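Local coordinates for protein neuroglobin (Symsagittifera roscoffensis, PDB 4B4Y) that probably binds dioxygen at a heme iron, as a globin of the neuroglobin type from a marine acoel, at residues D29-E41 / A59-K73. Sequence-based numbering, arbitrary orientation.
With HEM (protoporphyrin IX containing Fe), chain B; OXY (oxygen molecule), chain C.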
loop_
_atom_site.group_PDB
_atom_site.type_symbol
_atom_site.label_atom_id
_atom_site.label_comp_id
_atom_site.label_asym_id
_atom_site.label_seq_id
_atom_site.Cartn_x
_atom_site.Cartn_y
_atom_site.Cartn_z
ATOM N N ASP A 29 -1.124 -11.677 -17.477
ATOM C CA ASP A 29 -1.130 -10.366 -16.863
ATOM C C ASP A 29 -2.358 -9.559 -17.292
ATOM O O ASP A 29 -2.881 -8.784 -16.471
ATOM C CB ASP A 29 0.145 -9.523 -17.203
ATOM C CG ASP A 29 1.496 -10.139 -16.549
ATOM O OD1 ASP A 29 1.423 -11.041 -15.666
ATOM O OD2 ASP A 29 2.594 -9.669 -16.933
ATOM N N ASP A 30 -2.668 -9.582 -18.595
ATOM C CA ASP A 30 -3.904 -9.004 -19.138
ATOM C C ASP A 30 -5.160 -9.564 -18.380
ATOM O O ASP A 30 -6.024 -8.779 -17.970
ATOM C CB ASP A 30 -4.017 -9.295 -20.644
ATOM C CG ASP A 30 -2.947 -8.545 -21.486
ATOM O OD1 ASP A 30 -2.373 -7.519 -21.005
ATOM O OD2 ASP A 30 -2.660 -9.027 -22.636
ATOM N N PHE A 31 -5.180 -10.864 -18.129
ATOM C CA PHE A 31 -6.303 -11.542 -17.486
ATOM C C PHE A 31 -6.489 -10.961 -16.060
ATOM O O PHE A 31 -7.618 -10.590 -15.689
ATOM C CB PHE A 31 -6.126 -13.074 -17.485
ATOM C CG PHE A 31 -6.811 -13.791 -16.335
ATOM C CD1 PHE A 31 -8.213 -14.066 -16.327
ATOM C CD2 PHE A 31 -6.076 -14.225 -15.271
ATOM C CE1 PHE A 31 -8.829 -14.738 -15.235
ATOM C CE2 PHE A 31 -6.675 -14.865 -14.209
ATOM C CZ PHE A 31 -8.049 -15.124 -14.193
ATOM N N VAL A 32 -5.414 -10.857 -15.289
ATOM C CA VAL A 32 -5.523 -10.410 -13.947
ATOM C C VAL A 32 -5.921 -8.881 -13.923
ATOM O O VAL A 32 -6.649 -8.490 -13.069
ATOM C CB VAL A 32 -4.192 -10.649 -13.116
ATOM C CG1 VAL A 32 -4.355 -10.155 -11.601
ATOM C CG2 VAL A 32 -3.848 -12.114 -13.047
ATOM N N GLU A 33 -5.437 -8.041 -14.831
ATOM C CA GLU A 33 -5.804 -6.627 -14.908
ATOM C C GLU A 33 -7.322 -6.463 -15.334
ATOM O O GLU A 33 -8.048 -5.640 -14.759
ATOM C CB GLU A 33 -4.896 -5.923 -15.927
ATOM C CG GLU A 33 -3.446 -5.651 -15.342
ATOM C CD GLU A 33 -2.550 -4.824 -16.260
ATOM O OE1 GLU A 33 -3.022 -4.296 -17.314
ATOM O OE2 GLU A 33 -1.326 -4.772 -15.961
ATOM N N ASP A 34 -7.804 -7.370 -16.203
ATOM C CA ASP A 34 -9.234 -7.438 -16.550
ATOM C C ASP A 34 -10.050 -7.679 -15.278
ATOM O O ASP A 34 -11.018 -7.027 -15.086
ATOM C CB ASP A 34 -9.530 -8.612 -17.558
ATOM C CG ASP A 34 -9.106 -8.281 -18.984
ATOM O OD1 ASP A 34 -8.799 -7.093 -19.277
ATOM O OD2 ASP A 34 -8.978 -9.243 -19.809
ATOM N N VAL A 35 -9.607 -8.588 -14.422
ATOM C CA VAL A 35 -10.292 -8.890 -13.206
ATOM C C VAL A 35 -10.359 -7.679 -12.261
ATOM O O VAL A 35 -11.428 -7.377 -11.695
ATOM C CB VAL A 35 -9.622 -10.057 -12.434
ATOM C CG1 VAL A 35 -10.217 -10.201 -11.004
ATOM C CG2 VAL A 35 -9.739 -11.369 -13.241
ATOM N N LEU A 36 -9.205 -7.043 -12.026
ATOM C CA LEU A 36 -9.148 -5.951 -11.059
ATOM C C LEU A 36 -9.974 -4.726 -11.615
ATOM O O LEU A 36 -10.613 -3.997 -10.843
ATOM C CB LEU A 36 -7.633 -5.551 -10.871
ATOM C CG LEU A 36 -7.307 -4.441 -9.832
ATOM C CD1 LEU A 36 -7.840 -4.839 -8.500
ATOM C CD2 LEU A 36 -5.704 -4.155 -9.752
ATOM N N GLN A 37 -9.904 -4.497 -12.930
ATOM C CA GLN A 37 -10.627 -3.415 -13.541
ATOM C C GLN A 37 -12.172 -3.652 -13.399
ATOM O O GLN A 37 -12.920 -2.745 -12.991
ATOM C CB GLN A 37 -10.275 -3.295 -15.037
ATOM C CG GLN A 37 -11.065 -2.126 -15.652
ATOM C CD GLN A 37 -10.942 -2.048 -17.193
ATOM O OE1 GLN A 37 -9.867 -2.371 -17.778
ATOM N NE2 GLN A 37 -12.048 -1.588 -17.866
ATOM N N GLN A 38 -12.633 -4.869 -13.651
ATOM C CA GLN A 38 -14.083 -5.131 -13.532
ATOM C C GLN A 38 -14.441 -5.004 -12.048
ATOM O O GLN A 38 -15.519 -4.483 -11.712
ATOM C CB GLN A 38 -14.386 -6.557 -13.999
ATOM C CG GLN A 38 -15.942 -6.897 -14.010
ATOM C CD GLN A 38 -16.241 -8.434 -14.113
ATOM O OE1 GLN A 38 -15.299 -9.265 -14.300
ATOM N NE2 GLN A 38 -17.551 -8.816 -13.973
ATOM N N PHE A 39 -13.588 -5.550 -11.153
ATOM C CA PHE A 39 -13.872 -5.494 -9.700
ATOM C C PHE A 39 -14.080 -4.029 -9.238
ATOM O O PHE A 39 -15.002 -3.737 -8.446
ATOM C CB PHE A 39 -12.698 -6.076 -8.944
ATOM C CG PHE A 39 -12.854 -6.120 -7.440
ATOM C CD1 PHE A 39 -13.931 -6.691 -6.846
ATOM C CD2 PHE A 39 -11.844 -5.617 -6.625
ATOM C CE1 PHE A 39 -14.033 -6.758 -5.417
ATOM C CE2 PHE A 39 -11.904 -5.696 -5.249
ATOM C CZ PHE A 39 -12.981 -6.237 -4.626
ATOM N N MET A 40 -13.218 -3.139 -9.719
ATOM C CA MET A 40 -13.277 -1.728 -9.360
ATOM C C MET A 40 -14.481 -1.007 -10.045
ATOM O O MET A 40 -15.045 -0.138 -9.443
ATOM C CB MET A 40 -11.920 -1.024 -9.699
ATOM C CG MET A 40 -10.723 -1.576 -8.795
ATOM S SD MET A 40 -9.170 -0.719 -9.257
ATOM C CE MET A 40 -9.439 0.890 -8.384
ATOM N N GLU A 41 -14.842 -1.387 -11.274
ATOM C CA GLU A 41 -16.073 -0.889 -11.910
ATOM C C GLU A 41 -17.336 -1.231 -11.163
ATOM O O GLU A 41 -18.234 -0.353 -10.947
ATOM C CB GLU A 41 -16.145 -1.364 -13.368
ATOM C CG GLU A 41 -15.056 -0.702 -14.200
ATOM C CD GLU A 41 -14.992 -1.226 -15.590
ATOM O OE1 GLU A 41 -15.476 -2.379 -15.773
ATOM O OE2 GLU A 41 -14.397 -0.515 -16.479
ATOM N N ALA A 59 -11.885 3.198 -13.476
ATOM C CA ALA A 59 -11.068 1.973 -13.355
ATOM C C ALA A 59 -10.234 1.810 -14.598
ATOM O O ALA A 59 -9.058 1.528 -14.535
ATOM C CB ALA A 59 -11.966 0.740 -13.145
ATOM N N LYS A 60 -10.842 2.036 -15.752
ATOM C CA LYS A 60 -10.113 1.905 -16.997
ATOM C C LYS A 60 -9.013 2.968 -17.126
ATOM O O LYS A 60 -7.948 2.703 -17.696
ATOM C CB LYS A 60 -11.070 2.027 -18.195
ATOM C CG LYS A 60 -10.291 1.829 -19.564
ATOM C CD LYS A 60 -11.190 2.118 -20.793
ATOM C CE LYS A 60 -10.549 1.609 -22.125
ATOM N NZ LYS A 60 -11.490 1.842 -23.296
ATOM N N GLU A 61 -9.265 4.197 -16.682
ATOM C CA GLU A 61 -8.153 5.134 -16.659
ATOM C C GLU A 61 -7.059 4.656 -15.671
ATOM O O GLU A 61 -5.898 4.825 -15.982
ATOM C CB GLU A 61 -8.608 6.561 -16.331
ATOM C CG GLU A 61 -9.293 7.209 -17.527
ATOM C CD GLU A 61 -10.122 8.428 -17.134
ATOM O OE1 GLU A 61 -10.409 8.655 -15.922
ATOM O OE2 GLU A 61 -10.474 9.153 -18.068
ATOM N N MET A 62 -7.447 4.034 -14.538
ATOM C CA MET A 62 -6.478 3.562 -13.545
ATOM C C MET A 62 -5.619 2.470 -14.125
ATOM O O MET A 62 -4.429 2.348 -13.808
ATOM C CB MET A 62 -7.159 3.010 -12.256
ATOM C CG MET A 62 -7.654 4.000 -11.324
ATOM S SD MET A 62 -6.418 5.197 -10.741
ATOM C CE MET A 62 -5.029 4.240 -10.214
ATOM N N ARG A 63 -6.199 1.663 -14.998
ATOM C CA ARG A 63 -5.419 0.560 -15.597
ATOM C C ARG A 63 -4.051 0.957 -16.168
ATOM O O ARG A 63 -3.136 0.109 -16.192
ATOM C CB ARG A 63 -6.240 -0.219 -16.667
ATOM C CG ARG A 63 -5.665 -1.639 -17.031
ATOM C CD ARG A 63 -6.616 -2.357 -17.868
ATOM N NE ARG A 63 -6.047 -3.528 -18.480
ATOM C CZ ARG A 63 -6.742 -4.609 -18.778
ATOM N NH1 ARG A 63 -8.078 -4.670 -18.522
ATOM N NH2 ARG A 63 -6.097 -5.656 -19.274
ATOM N N SER A 64 -3.911 2.189 -16.678
ATOM C CA SER A 64 -2.609 2.648 -17.226
ATOM C C SER A 64 -1.620 2.921 -16.088
ATOM O O SER A 64 -0.436 2.974 -16.348
ATOM C CB SER A 64 -2.701 4.025 -17.960
ATOM O OG SER A 64 -3.961 4.239 -18.547
ATOM N N HIS A 65 -2.089 3.224 -14.868
ATOM C CA HIS A 65 -1.181 3.642 -13.795
ATOM C C HIS A 65 -0.248 2.525 -13.345
ATOM O O HIS A 65 -0.683 1.408 -13.066
ATOM C CB HIS A 65 -1.903 4.166 -12.542
ATOM C CG HIS A 65 -0.972 4.801 -11.547
ATOM N ND1 HIS A 65 0.218 4.221 -11.163
ATOM C CD2 HIS A 65 -1.055 5.960 -10.853
ATOM C CE1 HIS A 65 0.844 5.007 -10.313
ATOM N NE2 HIS A 65 0.089 6.063 -10.102
ATOM N N PRO A 66 1.046 2.834 -13.201
ATOM C CA PRO A 66 1.990 1.814 -12.635
ATOM C C PRO A 66 1.561 1.150 -11.326
ATOM O O PRO A 66 1.864 -0.009 -11.148
ATOM C CB PRO A 66 3.324 2.624 -12.430
ATOM C CG PRO A 66 3.223 3.685 -13.574
ATOM C CD PRO A 66 1.727 4.135 -13.462
ATOM N N ARG A 67 0.900 1.850 -10.420
ATOM C CA ARG A 67 0.403 1.234 -9.182
ATOM C C ARG A 67 -0.815 0.243 -9.366
ATOM O O ARG A 67 -0.946 -0.712 -8.639
ATOM C CB ARG A 67 0.074 2.337 -8.180
ATOM C CG ARG A 67 1.402 3.002 -7.747
ATOM C CD ARG A 67 1.252 3.886 -6.574
ATOM N NE ARG A 67 2.490 4.577 -6.155
ATOM C CZ ARG A 67 3.282 4.204 -5.127
ATOM N NH1 ARG A 67 3.027 3.086 -4.397
ATOM N NH2 ARG A 67 4.354 4.971 -4.841
ATOM N N PHE A 68 -1.659 0.466 -10.361
ATOM C CA PHE A 68 -2.630 -0.534 -10.756
ATOM C C PHE A 68 -1.886 -1.757 -11.300
ATOM O O PHE A 68 -2.157 -2.872 -10.900
ATOM C CB PHE A 68 -3.550 0.037 -11.867
ATOM C CG PHE A 68 -4.615 -0.905 -12.310
ATOM C CD1 PHE A 68 -4.322 -1.924 -13.234
ATOM C CD2 PHE A 68 -5.942 -0.740 -11.867
ATOM C CE1 PHE A 68 -5.390 -2.792 -13.727
ATOM C CE2 PHE A 68 -6.988 -1.590 -12.368
ATOM C CZ PHE A 68 -6.711 -2.625 -13.297
ATOM N N LYS A 69 -0.932 -1.543 -12.206
ATOM C CA LYS A 69 -0.286 -2.691 -12.854
ATOM C C LYS A 69 0.449 -3.552 -11.813
ATOM O O LYS A 69 0.371 -4.816 -11.781
ATOM C CB LYS A 69 0.639 -2.221 -13.997
ATOM C CG LYS A 69 -0.132 -1.267 -15.029
ATOM C CD LYS A 69 0.580 -1.065 -16.429
ATOM C CE LYS A 69 1.621 0.050 -16.463
ATOM N NZ LYS A 69 3.075 -0.421 -16.201
ATOM N N SER A 70 1.139 -2.856 -10.928
ATOM C CA SER A 70 1.932 -3.495 -9.899
ATOM C C SER A 70 1.006 -4.204 -8.882
ATOM O O SER A 70 1.235 -5.381 -8.481
ATOM C CB SER A 70 2.837 -2.398 -9.281
ATOM O OG SER A 70 3.226 -2.804 -7.962
ATOM N N HIS A 71 -0.081 -3.567 -8.465
ATOM C CA HIS A 71 -1.006 -4.356 -7.567
ATOM C C HIS A 71 -1.584 -5.636 -8.280
ATOM O O HIS A 71 -1.721 -6.684 -7.720
ATOM C CB HIS A 71 -2.149 -3.458 -7.037
ATOM C CG HIS A 71 -3.004 -4.146 -6.021
ATOM N ND1 HIS A 71 -2.634 -4.249 -4.695
ATOM C CD2 HIS A 71 -4.196 -4.791 -6.138
ATOM C CE1 HIS A 71 -3.541 -4.966 -4.044
ATOM N NE2 HIS A 71 -4.497 -5.308 -4.894
ATOM N N ALA A 72 -1.931 -5.517 -9.543
ATOM C CA ALA A 72 -2.463 -6.675 -10.284
ATOM C C ALA A 72 -1.371 -7.773 -10.373
ATOM O O ALA A 72 -1.672 -8.962 -10.176
ATOM C CB ALA A 72 -2.939 -6.202 -11.724
ATOM N N LYS A 73 -0.118 -7.389 -10.669
ATOM C CA LYS A 73 1.000 -8.383 -10.761
ATOM C C LYS A 73 1.117 -9.118 -9.397
ATOM O O LYS A 73 1.275 -10.356 -9.404
ATOM C CB LYS A 73 2.379 -7.755 -11.087
ATOM C CG LYS A 73 2.667 -7.281 -12.524
ATOM C CD LYS A 73 2.926 -8.424 -13.540
ATOM C CE LYS A 73 4.383 -9.048 -13.525
ATOM N NZ LYS A 73 4.344 -10.555 -13.900
HETATM C CHA HEM B . -3.240 -6.199 -0.645
HETATM C CHB HEM B . -4.003 -10.471 -2.715
HETATM C CHC HEM B . -8.785 -9.944 -1.810
HETATM C CHD HEM B . -8.060 -5.306 -0.803
HETATM C C1A HEM B . -3.021 -7.405 -1.267
HETATM C C2A HEM B . -1.756 -8.014 -1.514
HETATM C C3A HEM B . -1.961 -9.174 -2.089
HETATM C C4A HEM B . -3.357 -9.374 -2.166
HETATM C CMA HEM B . -0.900 -10.234 -2.546
HETATM C CAA HEM B . -0.387 -7.351 -1.140
HETATM C CBA HEM B . 0.149 -6.665 -2.377
HETATM C CGA HEM B . 1.327 -5.765 -2.067
HETATM O O1A HEM B . 2.235 -6.093 -1.313
HETATM O O2A HEM B . 1.362 -4.635 -2.599
HETATM C C1B HEM B . -5.384 -10.750 -2.624
HETATM C C2B HEM B . -6.047 -11.999 -2.966
HETATM C C3B HEM B . -7.335 -11.877 -2.693
HETATM C C4B HEM B . -7.558 -10.524 -2.215
HETATM C CMB HEM B . -5.281 -13.239 -3.503
HETATM C CAB HEM B . -8.443 -12.924 -2.933
HETATM C CBB HEM B . -8.490 -14.024 -2.175
HETATM C C1C HEM B . -9.006 -8.609 -1.548
HETATM C C2C HEM B . -10.300 -7.901 -1.567
HETATM C C3C HEM B . -10.081 -6.615 -1.379
HETATM C C4C HEM B . -8.668 -6.472 -1.184
HETATM C CMC HEM B . -11.680 -8.542 -1.863
HETATM C CAC HEM B . -11.172 -5.478 -1.289
HETATM C CBC HEM B . -10.838 -4.264 -1.741
HETATM C C1D HEM B . -6.730 -5.143 -0.460
HETATM C C2D HEM B . -6.124 -4.003 0.248
HETATM C C3D HEM B . -4.688 -4.353 0.248
HETATM C C4D HEM B . -4.483 -5.594 -0.462
HETATM C CMD HEM B . -6.737 -2.706 0.784
HETATM C CAD HEM B . -3.521 -3.493 0.728
HETATM C CBD HEM B . -3.940 -3.377 -0.783
HETATM C CGD HEM B . -3.006 -2.428 -1.246
HETATM O O1D HEM B . -3.272 -1.949 -2.368
HETATM O O2D HEM B . -2.102 -2.218 -0.368
HETATM N NA HEM B . -3.963 -8.270 -1.663
HETATM N NB HEM B . -6.330 -9.914 -2.170
HETATM N NC HEM B . -8.045 -7.701 -1.332
HETATM N ND HEM B . -5.725 -6.056 -0.762
HETATM FE FE HEM B . -5.980 -7.959 -1.439
HETATM O O1 OXY C . -6.941 -7.362 -4.271
HETATM O O2 OXY C . -6.072 -7.299 -3.278
HETATM O O HOH W 1 -0.036 -6.060 -14.273
HETATM O O HOH W 2 -2.211 -1.908 -18.036
HETATM O O HOH W 3 -13.781 1.926 -16.332
#
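The B/E helix crossing of the globin fold, on the distal side of the heme, is where Phe68 of helix 66-83 packs on Leu36 of helix 28-42; the short helix 59-62 and the turn after it, with Arg63, extend the contact. Over the short segments the helix axes approach to 9.2 Å at 110°. Phe68 is the knob, set among Glu33, Leu36, Gln37 and Met40. Its CG lies anti to the backbone N (chi1 -178°), which carries the ring across to helix 28-42. A flat ring suits this place: Leu36 CD2 sits over the centre of one face, 3.9 Å from the ring centroid in a CH-pi contact, while CA of Arg63 lies on the opposite face. Met40 SD adds an oblique Met-aromatic contact. A small residue suits position Ala72, where the backbones come close: its CB is 3.7 Å from Glu33 CG.

Arg63 reaches over in extended form, long enough to collect several acceptors. Arg63 NH1 gives a short hydrogen bond of 2.6 Å to Asp34 OD1, in the guanidinium plane and on the anti lone pair, and NH2 adds a weak one to the same oxygen. Arg63 NH1 also gives a nearly straight bond of 3.0 Å to Gln37 OE1. Arg63 NE is in a salt bridge with Glu33 OE1, its hydrogen bond weak at 3.3 Å, the carboxylate standing 80° from the guanidinium plane. Arg127 pairs with the other oxygen of Asp34. A leucine in place of Arg63 would probably cost Glu33 and Asp34 this positive charge, leaving Asp34 to Arg127, and remove the NH1 donor from Gln37 OE1.

Water links Glu33 OE1 to Arg63 O, and another joins Glu33 OE2 to Lys69 O. On the heme side, Leu36 CD2 lies at the edge of the His71 ring, 4.0 Å from His71 CD2, and His71 NE2 donates a weak hydrogen bond of 3.0 Å to O2 of the iron-bound oxygen.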